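Local coordinates for outer membrane protein Omp121 (Bacteroides thetaiotaomicron, PDB 5FQ8) that probably imports nutrients across the bacterial outer membrane as a TonB-dependent transporter, and binds calcium and magnesium ions, at residues B[770-775]-B[858-863]; B[135-140]-B[296-301]. All blocks are in the same frame, centred on the assembly; numbering follows the deposited sequence.

Overall arrangement
Contact 2 comes first along the chain. It closes a loop of 155 residues, tying 135-140, in the N-terminal plug, to 296-301 on barrel strand 289-303, one of the early strands of the wall. Contact 1 follows in series, so the two neither nest nor cross. Its loop of 82 residues runs from 770-775 through the barrel strands 802-812 and 815-825 and back to strand 859-865, joining two parts of the region beyond the barrel rim, probably the extracellular side. The contacts lie on opposite sides of the chain's centre, with their own centres about 68 Å apart and nearest atoms about 49 Å apart: one joins the plug to the wall, the other joins a loop to a projecting sheet.

Contact 1 (B[770-775]-B[858-863]); sequences ERDPQG and NSVNKI
A salt bridge from Glu770, in the loop before strand 777-778, to Lys862 on strand 859-865 ties that loop to a small mixed sheet, built from strands 777-778, 859-865 and 868-873, that projects beyond the barrel of this TonB-dependent receptor. The segment 770-775 leads into the first of these strands through a type I beta turn from Asp772 to Gly775, closed by the backbone bond from Gly775 N to Asp772 O (3.1 Å).

The charged contact is made by two long side chains that meet at about a right angle. Each starts with CG anti to its own backbone N (chi1 -175° in Glu770, -168° in Lys862) and continues extended, which carries both charged groups well away from their backbones. Lys862 NZ donates to Glu770 OE2 (2.6 Å), which accepts through its syn lone pair, on the side of OE1, and Lys862 CD passes alongside the same carboxylate. An acidic side chain on the chain of another protein also pairs with Lys862 NZ, so this ammonium group also links the sheet to that neighbouring protein.

Van der Waals contact is slight. Val860 points toward the turn and also touches Arg776 and Val778; its side chain and that of Asp772 cross at about a right angle. The charge of Asp772 is answered by a salt bridge from OD2 to Arg776 NE. On the turn itself, Arg771 NH1 adds a weak hydrogen bond to Gly775 O (3.3 Å). The same Asp772 OD2 that Arg776 holds rests 3.5 Å from Val860 CG1, with Val860 CG2 further off at 4.1 Å.

Contact 2 (B[135-140]-B[296-301]); sequences PDDVAN and SARGSH
Arg298 lays its terminal NH2 over the face of the Asp137 carboxylate, the plug meeting the inner wall of the barrel in a buried salt bridge. Arg298 NH2 is 3.0 Å from Asp137 OD1 and lies almost directly above Asp137 CG, while Asp137 OD2 is further away at 3.4 Å. The two flat groups are steeply inclined, their planes 72° apart. From the arginine's side the approach is at the edge: OD1 lies near the guanidinium plane. Because NH2 stands above the carboxylate plane, the pair is a salt bridge resting on charge attraction.

The guanidinium is steadied from its own strand. Arg298 NE donates to Ser296 OG at 3.2 Å along a nearly straight line (167°), and the hydroxyl lies in the plane of the group. A bend at chi3 (-96°) turns the end of the arginine so that NE faces Ser296 while NH2 extends to the plug. Ser296 OG is in turn hydrogen-bonded to Asn313 on the neighbouring strand 306-320, and Ser296 CB lies 4.1 Å from Asp137 OD2.

Asp137 ends a short 3-10 segment, 135-137, closed by the backbone bond from Val138 N to Pro135 O; from there the chain enters plug strand 138-144, where Ala139 and Asn140 face Thr165 in a classic beta bulge. Asp137 OD2 also bonds to Ser273 on barrel strand 268-280, so the carboxylate is shared between adjacent wall strands, and Tyr271 of the same strand packs on both Asp137 and Arg298. Replacing Arg298 by an alanine is likely to leave the buried Asp137 charge without its opposite and Ser296 OG without the NE donor. The plug thus meets the barrel here through a buried ion pair whose polar ends are held by Ser273 and Ser296, so the join is probably mainly electrostatic.

Contact 1 (B[770-775]-B[858-863])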
loop_
_atom_site.group_PDB
_atom_site.type_symbol
_atom_site.label_atom_id
_atom_site.label_comp_id
_atom_site.label_asym_id
_atom_site.label_seq_id
_atom_site.Cartn_x
_atom_site.Cartn_y
_atom_site.Cartn_z
ATOM N N GLU B 770 -29.484 -38.279 -1.474
ATOM C CA GLU B 770 -30.878 -38.546 -1.788
ATOM C C GLU B 770 -31.298 -39.910 -1.246
ATOM O O GLU B 770 -30.509 -40.856 -1.194
ATOM C CB GLU B 770 -31.087 -38.483 -3.300
ATOM C CG GLU B 770 -32.529 -38.628 -3.747
ATOM C CD GLU B 770 -32.702 -38.684 -5.246
ATOM O OE1 GLU B 770 -31.720 -38.916 -5.967
ATOM O OE2 GLU B 770 -33.839 -38.493 -5.702
ATOM N N ARG B 771 -32.554 -39.997 -0.824
ATOM C CA ARG B 771 -33.123 -41.238 -0.317
ATOM C C ARG B 771 -34.415 -41.542 -1.058
ATOM O O ARG B 771 -35.118 -40.635 -1.507
ATOM C CB ARG B 771 -33.412 -41.172 1.188
ATOM C CG ARG B 771 -32.249 -40.743 2.060
ATOM C CD ARG B 771 -31.462 -41.921 2.584
ATOM N NE ARG B 771 -30.283 -41.483 3.323
ATOM C CZ ARG B 771 -29.552 -42.260 4.112
ATOM N NH1 ARG B 771 -29.862 -43.531 4.291
ATOM N NH2 ARG B 771 -28.509 -41.752 4.733
ATOM N N ASP B 772 -34.729 -42.822 -1.185
ATOM C CA ASP B 772 -35.997 -43.204 -1.787
ATOM C C ASP B 772 -37.093 -43.047 -0.742
ATOM O O ASP B 772 -36.807 -42.825 0.429
ATOM C CB ASP B 772 -35.894 -44.615 -2.364
ATOM C CG ASP B 772 -35.756 -45.688 -1.316
ATOM O OD1 ASP B 772 -35.871 -45.408 -0.113
ATOM O OD2 ASP B 772 -35.547 -46.847 -1.715
ATOM N N PRO B 773 -38.372 -43.129 -1.118
ATOM C CA PRO B 773 -39.425 -42.852 -0.129
ATOM C C PRO B 773 -39.390 -43.792 1.039
ATOM O O PRO B 773 -40.136 -43.589 2.001
ATOM C CB PRO B 773 -40.718 -43.017 -0.930
ATOM C CG PRO B 773 -40.326 -42.795 -2.329
ATOM C CD PRO B 773 -38.947 -43.368 -2.448
ATOM N N GLN B 774 -38.519 -44.790 1.000
ATOM C CA GLN B 774 -38.514 -45.892 1.939
ATOM C C GLN B 774 -37.216 -45.942 2.731
ATOM O O GLN B 774 -36.968 -46.917 3.445
ATOM C CB GLN B 774 -38.759 -47.186 1.157
ATOM C CG GLN B 774 -39.137 -48.411 1.939
ATOM C CD GLN B 774 -38.230 -49.549 1.579
ATOM O OE1 GLN B 774 -37.070 -49.330 1.236
ATOM N NE2 GLN B 774 -38.749 -50.769 1.621
ATOM N N GLY B 775 -36.380 -44.919 2.621
ATOM C CA GLY B 775 -35.230 -44.751 3.475
ATOM C C GLY B 775 -33.904 -45.067 2.833
ATOM O O GLY B 775 -32.867 -44.684 3.379
ATOM N N ASN B 858 -27.640 -50.657 1.688
ATOM C CA ASN B 858 -29.004 -50.160 1.520
ATOM C C ASN B 858 -29.161 -49.297 0.281
ATOM O O ASN B 858 -30.033 -48.433 0.242
ATOM C CB ASN B 858 -29.455 -49.357 2.742
ATOM C CG ASN B 858 -30.484 -50.084 3.553
ATOM O OD1 ASN B 858 -30.522 -51.314 3.561
ATOM N ND2 ASN B 858 -31.337 -49.333 4.237
ATOM N N SER B 859 -28.350 -49.523 -0.733
ATOM C CA SER B 859 -28.307 -48.615 -1.864
ATOM C C SER B 859 -29.338 -48.981 -2.917
ATOM O O SER B 859 -29.612 -50.155 -3.161
ATOM C CB SER B 859 -26.911 -48.619 -2.478
ATOM O OG SER B 859 -26.453 -49.934 -2.708
ATOM N N VAL B 860 -29.915 -47.961 -3.539
ATOM C CA VAL B 860 -30.806 -48.137 -4.669
ATOM C C VAL B 860 -30.260 -47.343 -5.840
ATOM O O VAL B 860 -29.303 -46.589 -5.714
ATOM C CB VAL B 860 -32.238 -47.694 -4.352
ATOM C CG1 VAL B 860 -32.724 -48.394 -3.118
ATOM C CG2 VAL B 860 -32.268 -46.205 -4.166
ATOM N N ASN B 861 -30.877 -47.536 -6.992
ATOM C CA ASN B 861 -30.685 -46.668 -8.137
ATOM C C ASN B 861 -32.027 -46.041 -8.458
ATOM O O ASN B 861 -33.055 -46.696 -8.351
ATOM C CB ASN B 861 -30.141 -47.426 -9.337
ATOM C CG ASN B 861 -28.775 -47.999 -9.079
ATOM O OD1 ASN B 861 -28.119 -47.613 -8.136
ATOM N ND2 ASN B 861 -28.340 -48.914 -9.917
ATOM N N LYS B 862 -32.017 -44.763 -8.798
ATOM C CA LYS B 862 -33.230 -44.054 -9.173
ATOM C C LYS B 862 -33.352 -44.122 -10.685
ATOM O O LYS B 862 -32.547 -43.527 -11.406
ATOM C CB LYS B 862 -33.170 -42.615 -8.683
ATOM C CG LYS B 862 -34.465 -41.861 -8.757
ATOM C CD LYS B 862 -34.190 -40.410 -8.437
ATOM C CE LYS B 862 -35.457 -39.620 -8.381
ATOM N NZ LYS B 862 -35.207 -38.276 -7.844
ATOM N N ILE B 863 -34.340 -44.867 -11.160
ATOM C CA ILE B 863 -34.567 -45.055 -12.586
ATOM C C ILE B 863 -35.528 -43.974 -13.057
ATOM O O ILE B 863 -36.708 -43.987 -12.715
ATOM C CB ILE B 863 -35.111 -46.456 -12.878
ATOM C CG1 ILE B 863 -34.104 -47.500 -12.418
ATOM C CG2 ILE B 863 -35.370 -46.610 -14.344
ATOM C CD1 ILE B 863 -32.752 -47.300 -12.997
#

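Contact 2 (B[135-140]-B[296-301])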
loop_
_atom_site.group_PDB
_atom_site.type_symbol
_atom_site.label_atom_id
_atom_site.label_comp_id
_atom_site.label_asym_id
_atom_site.label_seq_id
_atom_site.Cartn_x
_atom_site.Cartn_y
_atom_site.Cartn_z
ATOM N N PRO B 135 -4.541 -10.387 35.763
ATOM C CA PRO B 135 -5.353 -11.034 36.799
ATOM C C PRO B 135 -4.853 -10.812 38.206
ATOM O O PRO B 135 -5.674 -10.704 39.124
ATOM C CB PRO B 135 -5.290 -12.513 36.408
ATOM C CG PRO B 135 -4.093 -12.635 35.537
ATOM C CD PRO B 135 -3.961 -11.356 34.826
ATOM N N ASP B 136 -3.539 -10.699 38.405
ATOM C CA ASP B 136 -3.016 -10.463 39.746
ATOM C C ASP B 136 -3.543 -9.177 40.368
ATOM O O ASP B 136 -3.446 -9.015 41.583
ATOM C CB ASP B 136 -1.491 -10.429 39.722
ATOM C CG ASP B 136 -0.882 -11.798 39.630
ATOM O OD1 ASP B 136 -1.530 -12.774 40.051
ATOM O OD2 ASP B 136 0.257 -11.902 39.138
ATOM N N ASP B 137 -4.105 -8.267 39.582
ATOM C CA ASP B 137 -4.639 -7.022 40.112
ATOM C C ASP B 137 -6.092 -7.125 40.517
ATOM O O ASP B 137 -6.641 -6.145 41.024
ATOM C CB ASP B 137 -4.534 -5.902 39.078
ATOM C CG ASP B 137 -3.162 -5.312 38.993
ATOM O OD1 ASP B 137 -2.436 -5.336 40.006
ATOM O OD2 ASP B 137 -2.820 -4.810 37.903
ATOM N N VAL B 138 -6.743 -8.255 40.276
ATOM C CA VAL B 138 -8.184 -8.320 40.481
ATOM C C VAL B 138 -8.471 -8.658 41.933
ATOM O O VAL B 138 -7.958 -9.645 42.469
ATOM C CB VAL B 138 -8.834 -9.335 39.541
ATOM C CG1 VAL B 138 -10.328 -9.286 39.711
ATOM C CG2 VAL B 138 -8.451 -9.012 38.130
ATOM N N ALA B 139 -9.280 -7.830 42.578
ATOM C CA ALA B 139 -9.779 -8.193 43.891
ATOM C C ALA B 139 -11.061 -8.989 43.761
ATOM O O ALA B 139 -11.162 -10.119 44.243
ATOM C CB ALA B 139 -10.002 -6.945 44.735
ATOM N N ASN B 140 -12.033 -8.434 43.062
ATOM C CA ASN B 140 -13.346 -9.040 42.955
ATOM C C ASN B 140 -13.863 -8.898 41.532
ATOM O O ASN B 140 -13.682 -7.861 40.894
ATOM C CB ASN B 140 -14.298 -8.391 43.952
ATOM C CG ASN B 140 -15.724 -8.714 43.676
ATOM O OD1 ASN B 140 -16.184 -9.789 44.007
ATOM N ND2 ASN B 140 -16.442 -7.783 43.076
ATOM N N SER B 296 0.540 -0.615 36.037
ATOM C CA SER B 296 -0.623 0.041 36.620
ATOM C C SER B 296 -0.223 0.852 37.840
ATOM O O SER B 296 0.761 0.551 38.510
ATOM C CB SER B 296 -1.695 -0.964 37.009
ATOM O OG SER B 296 -2.770 -0.314 37.660
ATOM N N ALA B 297 -0.995 1.891 38.114
ATOM C CA ALA B 297 -0.761 2.749 39.260
ATOM C C ALA B 297 -2.108 3.299 39.672
ATOM O O ALA B 297 -2.768 3.954 38.873
ATOM C CB ALA B 297 0.209 3.871 38.930
ATOM N N ARG B 298 -2.528 3.007 40.889
ATOM C CA ARG B 298 -3.854 3.359 41.352
ATOM C C ARG B 298 -3.737 3.994 42.719
ATOM O O ARG B 298 -3.060 3.460 43.600
ATOM C CB ARG B 298 -4.756 2.132 41.408
ATOM C CG ARG B 298 -5.142 1.622 40.069
ATOM C CD ARG B 298 -5.845 0.320 40.143
ATOM N NE ARG B 298 -4.929 -0.786 39.925
ATOM C CZ ARG B 298 -4.853 -1.840 40.714
ATOM N NH1 ARG B 298 -5.636 -1.917 41.772
ATOM N NH2 ARG B 298 -3.998 -2.809 40.449
ATOM N N GLY B 299 -4.397 5.121 42.895
ATOM C CA GLY B 299 -4.350 5.822 44.156
ATOM C C GLY B 299 -5.664 6.497 44.458
ATOM O O GLY B 299 -6.462 6.788 43.569
ATOM N N SER B 300 -5.860 6.758 45.744
ATOM C CA SER B 300 -7.012 7.461 46.274
ATOM C C SER B 300 -6.546 8.253 47.485
ATOM O O SER B 300 -5.708 7.780 48.249
ATOM C CB SER B 300 -8.110 6.470 46.644
ATOM O OG SER B 300 -9.337 7.123 46.863
ATOM N N HIS B 301 -7.047 9.471 47.632
ATOM C CA HIS B 301 -6.712 10.316 48.768
ATOM C C HIS B 301 -7.980 11.005 49.222
ATOM O O HIS B 301 -8.736 11.513 48.394
ATOM C CB HIS B 301 -5.641 11.350 48.421
ATOM C CG HIS B 301 -5.122 12.117 49.600
ATOM N ND1 HIS B 301 -3.932 11.806 50.224
ATOM C CD2 HIS B 301 -5.622 13.189 50.260
ATOM C CE1 HIS B 301 -3.725 12.650 51.218
ATOM N NE2 HIS B 301 -4.734 13.500 51.262
#